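Local structure of core protein VP4 (Bluetongue virus, 2JHP) at residues A[505-510]-A[568-573]; A[474-479]-A[514-519]. The protein caps the viral messenger RNA, acting as a multifunctional enzyme of the bluetongue virus core that binds guanine and S-adenosyl-L-homocysteine. All blocks are in the same frame, centred on the assembly; numbering follows the deposited sequence.

Contact 1: A[505-510]-A[568-573]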
loop_
_atom_site.group_PDB
_atom_site.type_symbol
_atom_site.label_atom_id
_atom_site.label_comp_id
_atom_site.label_asym_id
_atom_site.label_seq_id
_atom_site.Cartn_x
_atom_site.Cartn_y
_atom_site.Cartn_z
ATOM N N GLU A 505 -5.574 -10.695 -15.216
ATOM C CA GLU A 505 -5.919 -12.094 -15.025
ATOM C C GLU A 505 -6.961 -12.523 -16.073
ATOM O O GLU A 505 -7.982 -11.834 -16.235
ATOM C CB GLU A 505 -6.483 -12.298 -13.610
ATOM C CG GLU A 505 -5.444 -12.258 -12.505
ATOM C CD GLU A 505 -4.369 -13.304 -12.697
ATOM O OE1 GLU A 505 -4.592 -14.285 -13.445
ATOM O OE2 GLU A 505 -3.290 -13.140 -12.097
ATOM N N PRO A 506 -6.715 -13.654 -16.774
ATOM C CA PRO A 506 -7.650 -14.093 -17.816
ATOM C C PRO A 506 -8.967 -14.550 -17.211
ATOM O O PRO A 506 -8.989 -15.045 -16.086
ATOM C CB PRO A 506 -6.918 -15.282 -18.505
ATOM C CG PRO A 506 -5.985 -15.809 -17.482
ATOM C CD PRO A 506 -5.579 -14.583 -16.621
ATOM N N ILE A 507 -10.050 -14.366 -17.960
ATOM C CA ILE A 507 -11.357 -14.903 -17.598
ATOM C C ILE A 507 -11.203 -16.379 -17.246
ATOM O O ILE A 507 -10.546 -17.113 -17.978
ATOM C CB ILE A 507 -12.361 -14.753 -18.762
ATOM C CG1 ILE A 507 -12.542 -13.277 -19.141
ATOM C CG2 ILE A 507 -13.692 -15.379 -18.400
ATOM C CD1 ILE A 507 -13.222 -13.043 -20.488
ATOM N N PRO A 508 -11.781 -16.819 -16.113
ATOM C CA PRO A 508 -11.688 -18.238 -15.753
ATOM C C PRO A 508 -12.335 -19.154 -16.786
ATOM O O PRO A 508 -13.180 -18.724 -17.572
ATOM C CB PRO A 508 -12.467 -18.320 -14.443
ATOM C CG PRO A 508 -12.448 -16.936 -13.899
ATOM C CD PRO A 508 -12.526 -16.053 -15.100
ATOM N N ASP A 509 -11.930 -20.418 -16.775
ATOM C CA ASP A 509 -12.321 -21.341 -17.797
ATOM C C ASP A 509 -12.416 -22.762 -17.243
ATOM O O ASP A 509 -11.389 -23.392 -16.943
ATOM C CB ASP A 509 -11.299 -21.285 -18.939
ATOM C CG ASP A 509 -11.440 -22.439 -19.899
ATOM O OD1 ASP A 509 -10.472 -23.213 -20.043
ATOM O OD2 ASP A 509 -12.531 -22.588 -20.483
ATOM N N PRO A 510 -13.642 -23.318 -17.166
ATOM C CA PRO A 510 -14.975 -22.759 -17.435
ATOM C C PRO A 510 -15.301 -21.482 -16.702
ATOM O O PRO A 510 -14.930 -21.341 -15.538
ATOM C CB PRO A 510 -15.938 -23.898 -17.020
ATOM C CG PRO A 510 -15.098 -24.915 -16.329
ATOM C CD PRO A 510 -13.721 -24.767 -16.889
ATOM N N LEU A 568 -18.072 -7.439 -16.264
ATOM C CA LEU A 568 -18.987 -7.646 -17.384
ATOM C C LEU A 568 -18.543 -8.754 -18.329
ATOM O O LEU A 568 -19.332 -9.620 -18.685
ATOM C CB LEU A 568 -19.202 -6.347 -18.168
ATOM C CG LEU A 568 -20.167 -5.327 -17.552
ATOM C CD1 LEU A 568 -20.375 -4.175 -18.521
ATOM C CD2 LEU A 568 -21.508 -5.964 -17.196
ATOM N N PHE A 569 -17.278 -8.728 -18.730
ATOM C CA PHE A 569 -16.778 -9.695 -19.711
ATOM C C PHE A 569 -16.944 -11.126 -19.216
ATOM O O PHE A 569 -17.496 -11.964 -19.904
ATOM C CB PHE A 569 -15.309 -9.435 -20.030
ATOM C CG PHE A 569 -14.994 -9.530 -21.481
ATOM C CD1 PHE A 569 -14.483 -8.435 -22.172
ATOM C CD2 PHE A 569 -15.231 -10.703 -22.168
ATOM C CE1 PHE A 569 -14.208 -8.521 -23.530
ATOM C CE2 PHE A 569 -14.960 -10.793 -23.499
ATOM C CZ PHE A 569 -14.441 -9.705 -24.193
ATOM N N TRP A 570 -16.457 -11.392 -18.009
ATOM C CA TRP A 570 -16.591 -12.698 -17.372
ATOM C C TRP A 570 -18.071 -13.045 -17.128
ATOM O O TRP A 570 -18.501 -14.177 -17.369
ATOM C CB TRP A 570 -15.775 -12.684 -16.079
ATOM C CG TRP A 570 -15.898 -13.861 -15.192
ATOM C CD1 TRP A 570 -16.516 -15.048 -15.468
ATOM C CD2 TRP A 570 -15.337 -13.992 -13.883
ATOM N NE1 TRP A 570 -16.393 -15.903 -14.395
ATOM C CE2 TRP A 570 -15.673 -15.276 -13.410
ATOM C CE3 TRP A 570 -14.575 -13.141 -13.060
ATOM C CZ2 TRP A 570 -15.288 -15.732 -12.149
ATOM C CZ3 TRP A 570 -14.198 -13.593 -11.802
ATOM C CH2 TRP A 570 -14.547 -14.881 -11.365
ATOM N N TRP A 571 -18.835 -12.055 -16.673
ATOM C CA TRP A 571 -20.270 -12.221 -16.429
ATOM C C TRP A 571 -21.030 -12.584 -17.716
ATOM O O TRP A 571 -21.750 -13.574 -17.742
ATOM C CB TRP A 571 -20.854 -10.974 -15.760
ATOM C CG TRP A 571 -22.123 -11.226 -15.029
ATOM C CD1 TRP A 571 -22.259 -11.751 -13.778
ATOM C CD2 TRP A 571 -23.447 -10.950 -15.498
ATOM N NE1 TRP A 571 -23.587 -11.823 -13.436
ATOM C CE2 TRP A 571 -24.339 -11.345 -14.478
ATOM C CE3 TRP A 571 -23.970 -10.421 -16.691
ATOM C CZ2 TRP A 571 -25.723 -11.228 -14.612
ATOM C CZ3 TRP A 571 -25.344 -10.298 -16.820
ATOM C CH2 TRP A 571 -26.203 -10.703 -15.790
ATOM N N PHE A 572 -20.841 -11.808 -18.783
ATOM C CA PHE A 572 -21.424 -12.149 -20.082
ATOM C C PHE A 572 -20.980 -13.536 -20.525
ATOM O O PHE A 572 -21.740 -14.263 -21.182
ATOM C CB PHE A 572 -21.061 -11.121 -21.163
ATOM C CG PHE A 572 -21.750 -9.786 -21.009
ATOM C CD1 PHE A 572 -23.076 -9.703 -20.592
ATOM C CD2 PHE A 572 -21.077 -8.606 -21.313
ATOM C CE1 PHE A 572 -23.708 -8.469 -20.461
ATOM C CE2 PHE A 572 -21.704 -7.371 -21.187
ATOM C CZ PHE A 572 -23.022 -7.304 -20.760
ATOM N N LYS A 573 -19.754 -13.919 -20.174
ATOM C CA LYS A 573 -19.262 -15.238 -20.566
ATOM C C LYS A 573 -19.945 -16.332 -19.749
ATOM O O LYS A 573 -20.206 -17.414 -20.261
ATOM C CB LYS A 573 -17.738 -15.331 -20.466
ATOM C CG LYS A 573 -17.153 -16.414 -21.359
ATOM C CD LYS A 573 -15.630 -16.512 -21.294
ATOM C CE LYS A 573 -15.130 -17.783 -21.994
ATOM N NZ LYS A 573 -13.679 -18.030 -21.715
#
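Where the chain leaves strand 499-503, the last strand in sequence of a seven-stranded methyltransferase-type sheet, it runs out as an extended, proline-rich loop, and Ile507 and Pro508 of that loop lie against the first turns of helix 568-576. Pro506, Ile507 and Pro508 all have polyproline-II-like backbone angles. The centre of the contact is a CH-pi interaction: Pro508 CD stands 3.7 Å from the centroid of the five-membered ring of Trp570, only 14° off the ring normal. Next to it, Pro508 CG sits over the six-membered part of the indole, 3.5 Å from Trp570 CZ2. The pyrrolidine therefore spans both rings on one face. Trp570 presents that face because its CG is anti to the backbone N (chi1 173°), which swings the indole out from the helix toward the loop.

Ile507 divides its two branches between neighbouring side chains. Its CD1 reaches Phe569 CD2 at 3.5 Å, approaching that ring obliquely, while its CG2 lies 3.7 Å from Lys573 CD and also brushes the Trp570 side chain. The lysine runs out fully extended, so that CD lies against Ile507 CG2 while NZ runs on past it. Lys573 NZ is 4.9 Å from Asp509 OD2, which is no contact, though the opposite charges may attract weakly. No hydrogen bond crosses between the two segments. Beyond them, Trp637 packs on the Phe569 ring. The arrangement is a proline-tryptophan CH-pi contact, here joining an irregular proline-rich loop to an aromatic-rich helix.

Contact 2: A[474-479]-A[514-519]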
loop_
_atom_site.group_PDB
_atom_site.type_symbol
_atom_site.label_atom_id
_atom_site.label_comp_id
_atom_site.label_asym_id
_atom_site.label_seq_id
_atom_site.Cartn_x
_atom_site.Cartn_y
_atom_site.Cartn_z
ATOM N N ILE A 474 -10.263 -9.738 -3.726
ATOM C CA ILE A 474 -9.581 -10.558 -2.733
ATOM C C ILE A 474 -10.042 -12.020 -2.822
ATOM O O ILE A 474 -9.230 -12.936 -2.812
ATOM C CB ILE A 474 -9.767 -9.991 -1.310
ATOM C CG1 ILE A 474 -9.009 -8.656 -1.147
ATOM C CG2 ILE A 474 -9.379 -11.018 -0.248
ATOM C CD1 ILE A 474 -7.485 -8.741 -0.854
ATOM N N LEU A 475 -11.350 -12.215 -2.926
ATOM C CA LEU A 475 -11.948 -13.531 -3.042
ATOM C C LEU A 475 -11.496 -14.251 -4.314
ATOM O O LEU A 475 -11.323 -15.473 -4.322
ATOM C CB LEU A 475 -13.470 -13.387 -3.027
ATOM C CG LEU A 475 -14.234 -13.614 -1.716
ATOM C CD1 LEU A 475 -13.345 -14.017 -0.537
ATOM C CD2 LEU A 475 -15.100 -12.430 -1.379
ATOM N N PHE A 476 -11.316 -13.486 -5.386
ATOM C CA PHE A 476 -10.744 -14.007 -6.607
ATOM C C PHE A 476 -9.330 -14.538 -6.363
ATOM O O PHE A 476 -8.997 -15.640 -6.803
ATOM C CB PHE A 476 -10.726 -12.936 -7.693
ATOM C CG PHE A 476 -10.321 -13.456 -9.040
ATOM C CD1 PHE A 476 -11.233 -14.156 -9.832
ATOM C CD2 PHE A 476 -9.030 -13.266 -9.518
ATOM C CE1 PHE A 476 -10.872 -14.634 -11.075
ATOM C CE2 PHE A 476 -8.665 -13.743 -10.757
ATOM C CZ PHE A 476 -9.591 -14.427 -11.538
ATOM N N LEU A 477 -8.517 -13.761 -5.654
ATOM C CA LEU A 477 -7.134 -14.138 -5.371
ATOM C C LEU A 477 -7.048 -15.240 -4.343
ATOM O O LEU A 477 -6.152 -16.060 -4.416
ATOM C CB LEU A 477 -6.288 -12.923 -4.933
ATOM C CG LEU A 477 -6.089 -11.832 -5.989
ATOM C CD1 LEU A 477 -5.687 -10.492 -5.380
ATOM C CD2 LEU A 477 -5.086 -12.305 -7.026
ATOM N N MET A 478 -7.964 -15.266 -3.384
ATOM C CA MET A 478 -8.056 -16.416 -2.497
ATOM C C MET A 478 -8.178 -17.707 -3.344
ATOM O O MET A 478 -7.522 -18.722 -3.080
ATOM C CB MET A 478 -9.230 -16.302 -1.531
ATOM C CG MET A 478 -8.919 -15.457 -0.324
ATOM S SD MET A 478 -10.267 -15.439 0.869
ATOM C CE MET A 478 -9.704 -14.168 1.992
ATOM N N TRP A 479 -8.995 -17.615 -4.389
ATOM C CA TRP A 479 -9.416 -18.747 -5.200
ATOM C C TRP A 479 -8.365 -19.191 -6.217
ATOM O O TRP A 479 -8.156 -20.383 -6.399
ATOM C CB TRP A 479 -10.724 -18.357 -5.888
ATOM C CG TRP A 479 -11.314 -19.336 -6.829
ATOM C CD1 TRP A 479 -11.442 -20.670 -6.651
ATOM C CD2 TRP A 479 -11.920 -19.032 -8.086
ATOM N NE1 TRP A 479 -12.069 -21.236 -7.738
ATOM C CE2 TRP A 479 -12.374 -20.247 -8.634
ATOM C CE3 TRP A 479 -12.109 -17.847 -8.813
ATOM C CZ2 TRP A 479 -13.007 -20.318 -9.878
ATOM C CZ3 TRP A 479 -12.738 -17.914 -10.049
ATOM C CH2 TRP A 479 -13.172 -19.140 -10.572
ATOM N N ASP A 514 -18.359 -17.819 -9.753
ATOM C CA ASP A 514 -17.786 -17.779 -8.410
ATOM C C ASP A 514 -18.087 -16.489 -7.626
ATOM O O ASP A 514 -18.244 -15.418 -8.207
ATOM C CB ASP A 514 -16.286 -18.020 -8.473
ATOM C CG ASP A 514 -15.669 -18.173 -7.106
ATOM O OD1 ASP A 514 -15.800 -19.260 -6.498
ATOM O OD2 ASP A 514 -15.065 -17.186 -6.637
ATOM N N ILE A 515 -18.165 -16.630 -6.305
ATOM C CA ILE A 515 -18.414 -15.537 -5.361
ATOM C C ILE A 515 -17.657 -14.247 -5.703
ATOM O O ILE A 515 -18.213 -13.154 -5.606
ATOM C CB ILE A 515 -18.122 -16.017 -3.906
ATOM C CG1 ILE A 515 -19.411 -16.465 -3.232
ATOM C CG2 ILE A 515 -17.496 -14.939 -3.043
ATOM C CD1 ILE A 515 -19.183 -17.462 -2.134
ATOM N N SER A 516 -16.398 -14.393 -6.118
ATOM C CA SER A 516 -15.555 -13.285 -6.552
ATOM C C SER A 516 -16.279 -12.417 -7.575
ATOM O O SER A 516 -16.163 -11.199 -7.567
ATOM C CB SER A 516 -14.255 -13.840 -7.146
ATOM O OG SER A 516 -14.500 -14.644 -8.285
ATOM N N LEU A 517 -17.026 -13.072 -8.455
ATOM C CA LEU A 517 -17.817 -12.399 -9.470
ATOM C C LEU A 517 -19.207 -11.981 -8.937
ATOM O O LEU A 517 -19.618 -10.833 -9.107
ATOM C CB LEU A 517 -17.950 -13.316 -10.692
ATOM C CG LEU A 517 -18.721 -12.845 -11.925
ATOM C CD1 LEU A 517 -18.000 -11.695 -12.616
ATOM C CD2 LEU A 517 -18.969 -14.015 -12.895
ATOM N N CYS A 518 -19.897 -12.917 -8.279
ATOM C CA CYS A 518 -21.325 -12.809 -8.001
ATOM C C CYS A 518 -21.676 -12.842 -6.523
ATOM O O CYS A 518 -21.608 -13.887 -5.874
ATOM C CB CYS A 518 -22.094 -13.911 -8.736
ATOM S SG CYS A 518 -21.884 -13.876 -10.520
ATOM N N ARG A 519 -22.050 -11.676 -6.004
ATOM C CA ARG A 519 -22.598 -11.562 -4.659
ATOM C C ARG A 519 -23.943 -10.840 -4.736
ATOM O O ARG A 519 -24.974 -11.430 -4.432
ATOM C CB ARG A 519 -21.595 -10.884 -3.714
ATOM C CG ARG A 519 -20.403 -11.808 -3.338
ATOM C CD ARG A 519 -19.102 -11.066 -3.081
ATOM N NE ARG A 519 -18.455 -10.686 -4.337
ATOM C CZ ARG A 519 -18.213 -9.437 -4.717
ATOM N NH1 ARG A 519 -18.532 -8.413 -3.922
ATOM N NH2 ARG A 519 -17.634 -9.212 -5.889
#
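Asp514 lies flat over the indole of Trp479, where an Asx turn at the start of 514-519 meets helix 470-480. Its CB lies over the six-membered ring of Trp479, 4.0 Å from the centroid and 15° off the normal, a CH-pi contact. One bond further, CG is above the middle of the indole, and the carboxylate is stacked on it with the two planes just 12° apart. At the tip the oxygens part company. OD1 accepts from the backbone N of Glu596, whereas OD2, 3.7 Å from Trp479 CE3, gathers several donors. Ser516 N donates to Asp514 OD2 at 3.1 Å from above the carboxylate plane, closing the Asx turn; the hydroxyl of Ser516 donates to the anti lone pair of Asp514 OD2; and Arg60 adds a salt bridge. This grip fixes the carboxylate's rotation and probably stabilises its negative charge. The indole is held too, its NE1 bonding to Ser593 O.

Ser516 is the point where the backbones come closest. Its CB presses on the helix 3.4 Å from Phe476 N, and with chi1 at 62° the OG is turned back to Asp514 while also lying at the edge of the Phe476 ring, near its plane, 3.6 Å from CD1. Behind the turn, Arg519 curls round so that its guanidinium edge faces two carbonyls, NE bonding to Ile515 O and NH2 to Ser516 O; its NH1 reaches Asp469. On the flank, the branch of Leu475 meets Ile515, with CG 3.8 Å from the methyl CG2.

How the contacts relate
The two contacts interleave along the chain: helix segment 474-479 comes first, then 505-510 and 514-519 from one long loop, and finally 568-573. Their centres are 12 Å apart. Trp570 bridges them, its CZ3 lying 3.6 Å from Phe476 CE1 and its CH2 3.8 Å from Trp479 CZ3, so contact 1 and contact 2 share a continuous aromatic core. Helix 470-480 lies in the connection between strands 466-469 and 499-503 of the seven-stranded sheet, and the loop that follows packs first on helix 568-576 and then on helix 470-480. Helix 568-576, later in the chain, is thereby packed onto the methyltransferase-type domain.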